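Citrate synthase (Thermotoga maritima, PDB 2P2W) probably catalyses the condensation of oxaloacetate with acetyl-CoA and water to give citrate and CoA, a step of the tricarboxylic acid cycle. Local coordinates at residues A[24-29]-A[174-179]. Residues are numbered along the deposited sequence; the frame is centred on the assembly and turned at random.
Sequences GRLYYR and MEQDIN
Two backbone groups hold the phenol oxygen of Tyr28. Glu175 N donates to Tyr28 OH at 3.1 Å, with an N-H...O angle of 144°, so the bond is noticeably bent. The second partner is the carbonyl oxygen of Ile171, near the end of helix 163-173. Tyr28 OH thus joins the last turn of that helix to the loop that follows it. With CG anti to the carbonyl carbon (chi1 -72°), the ring of Tyr28 leaves strand 25-28 so that its end comes nearer the loop, where the hydroxyl meets Glu175 N. Glu175 O sits at the ring edge, near the ring plane, 3.2 Å from Tyr28 CE1. Glu175 CB touches the same ring carbon at 3.8 Å. Met174 CB approaches the phenol end obliquely, 3.9 Å from Tyr28 OH.

Glu175 runs past the ring in the opposite direction, and its carboxylate turns back to its own loop. Glu175 OE2 accepts Asp177 N at 2.8 Å, from above the carboxylate plane, and also bonds to His332.

Two residues before Tyr28 on the strand, Leu26 meets Gln176. Leu26 CD2 lies 3.4 Å from Gln176 OE1, and Leu26 CD1 is 3.7 Å from the same oxygen. The leucine methyls therefore pack against the amide end of Gln176. Gln176 OE1 is bonded to Tyr253, while Gln176 NE2 binds a citrate anion, probably from the crystallisation liquor. The side chain of His250, a predicted active-site residue, is about 3 Å from that of Gln176 at the nearest atoms.

The contact joins the small N-terminal antiparallel sheet to the buried loop between helices 163-173 and 180-189. Asp177 of this loop bonds to Thr346 and Ser347 of the second subunit. With OE1 engaged by Tyr253, the amide of Gln176 has its NH2 directed to the anion, consistent with Tyr253 helping to fix the amide's rotation.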
# COMPACT_ATOMS: atom_id res chain seq x y z
N GLY A 24 -8.40 -9.05 26.85
CA GLY A 24 -9.43 -8.88 25.83
C GLY A 24 -10.19 -7.57 25.93
O GLY A 24 -11.42 -7.56 25.88
N ARG A 25 -9.46 -6.47 26.06
CA ARG A 25 -10.09 -5.16 26.14
C ARG A 25 -9.51 -4.23 25.08
O ARG A 25 -8.34 -4.34 24.72
CB ARG A 25 -9.88 -4.54 27.53
CG ARG A 25 -10.56 -5.30 28.67
CD ARG A 25 -12.05 -5.47 28.42
NE ARG A 25 -12.78 -4.20 28.43
CZ ARG A 25 -13.06 -3.51 29.54
NH1 ARG A 25 -12.66 -3.95 30.72
NH2 ARG A 25 -13.75 -2.37 29.45
N LEU A 26 -10.34 -3.33 24.57
CA LEU A 26 -9.93 -2.37 23.55
C LEU A 26 -10.43 -1.00 23.97
O LEU A 26 -11.58 -0.85 24.38
CB LEU A 26 -10.53 -2.75 22.19
CG LEU A 26 -10.23 -1.79 21.03
CD1 LEU A 26 -8.73 -1.77 20.75
CD2 LEU A 26 -11.01 -2.25 19.79
N TYR A 27 -9.56 0.00 23.86
CA TYR A 27 -9.91 1.36 24.25
C TYR A 27 -9.51 2.37 23.19
O TYR A 27 -8.46 2.24 22.56
CB TYR A 27 -9.19 1.74 25.56
CG TYR A 27 -9.33 0.73 26.67
CD1 TYR A 27 -8.45 -0.35 26.77
CD2 TYR A 27 -10.33 0.85 27.63
CE1 TYR A 27 -8.57 -1.29 27.79
CE2 TYR A 27 -10.46 -0.08 28.66
CZ TYR A 27 -9.57 -1.14 28.73
OH TYR A 27 -9.68 -2.06 29.75
N TYR A 28 -10.35 3.38 22.98
CA TYR A 28 -10.05 4.46 22.04
C TYR A 28 -9.71 5.64 22.94
O TYR A 28 -10.58 6.14 23.67
CB TYR A 28 -11.27 4.82 21.19
CG TYR A 28 -11.65 3.81 20.12
CD1 TYR A 28 -10.90 2.66 19.90
CD2 TYR A 28 -12.77 4.03 19.32
CE1 TYR A 28 -11.26 1.73 18.90
CE2 TYR A 28 -13.14 3.13 18.33
CZ TYR A 28 -12.38 1.98 18.13
OH TYR A 28 -12.76 1.09 17.15
N ARG A 29 -8.46 6.08 22.91
CA ARG A 29 -8.01 7.19 23.75
C ARG A 29 -8.55 7.09 25.18
O ARG A 29 -9.03 8.08 25.75
CB ARG A 29 -8.41 8.53 23.12
CG ARG A 29 -7.62 8.86 21.84
CD ARG A 29 -7.98 10.24 21.30
NE ARG A 29 -7.44 10.48 19.96
CZ ARG A 29 -6.16 10.71 19.69
NH1 ARG A 29 -5.26 10.73 20.66
NH2 ARG A 29 -5.77 10.93 18.43
N MET A 174 -13.49 0.99 13.78
CA MET A 174 -12.71 2.17 13.42
C MET A 174 -11.22 2.12 13.70
O MET A 174 -10.43 2.67 12.93
CB MET A 174 -13.26 3.42 14.12
CG MET A 174 -14.50 4.00 13.49
SD MET A 174 -14.91 5.56 14.29
CE MET A 174 -16.43 5.95 13.45
N GLU A 175 -10.82 1.46 14.78
CA GLU A 175 -9.41 1.48 15.14
C GLU A 175 -8.92 0.33 16.01
O GLU A 175 -9.65 -0.16 16.87
CB GLU A 175 -9.14 2.80 15.87
CG GLU A 175 -8.00 2.78 16.86
CD GLU A 175 -6.65 2.80 16.18
OE1 GLU A 175 -6.60 3.18 15.00
OE2 GLU A 175 -5.65 2.42 16.84
N GLN A 176 -7.68 -0.11 15.77
CA GLN A 176 -7.08 -1.16 16.60
C GLN A 176 -5.57 -1.30 16.51
O GLN A 176 -5.03 -2.29 16.02
CB GLN A 176 -7.72 -2.53 16.36
CG GLN A 176 -7.22 -3.54 17.41
CD GLN A 176 -8.15 -4.72 17.62
OE1 GLN A 176 -9.10 -4.65 18.40
NE2 GLN A 176 -7.87 -5.81 16.92
N ASP A 177 -4.87 -0.27 17.00
CA ASP A 177 -3.42 -0.28 17.06
C ASP A 177 -2.73 -0.51 15.70
O ASP A 177 -3.24 -0.09 14.66
CB ASP A 177 -2.98 -1.35 18.08
CG ASP A 177 -1.58 -1.10 18.62
OD1 ASP A 177 -1.29 0.04 19.03
OD2 ASP A 177 -0.79 -2.07 18.66
N ILE A 178 -1.59 -1.18 15.72
CA ILE A 178 -0.83 -1.39 14.49
C ILE A 178 -1.07 -2.72 13.79
O ILE A 178 -0.17 -3.56 13.67
CB ILE A 178 0.68 -1.22 14.75
CG1 ILE A 178 0.91 -0.06 15.72
CG2 ILE A 178 1.40 -0.93 13.44
CD1 ILE A 178 0.37 1.29 15.26
N ASN A 179 -2.30 -2.91 13.31
CA ASN A 179 -2.66 -4.12 12.59
C ASN A 179 -2.02 -4.00 11.20
O ASN A 179 -1.48 -2.95 10.85
CB ASN A 179 -4.19 -4.22 12.49
CG ASN A 179 -4.82 -2.95 11.98
OD1 ASN A 179 -4.87 -2.70 10.77
ND2 ASN A 179 -5.27 -2.11 12.90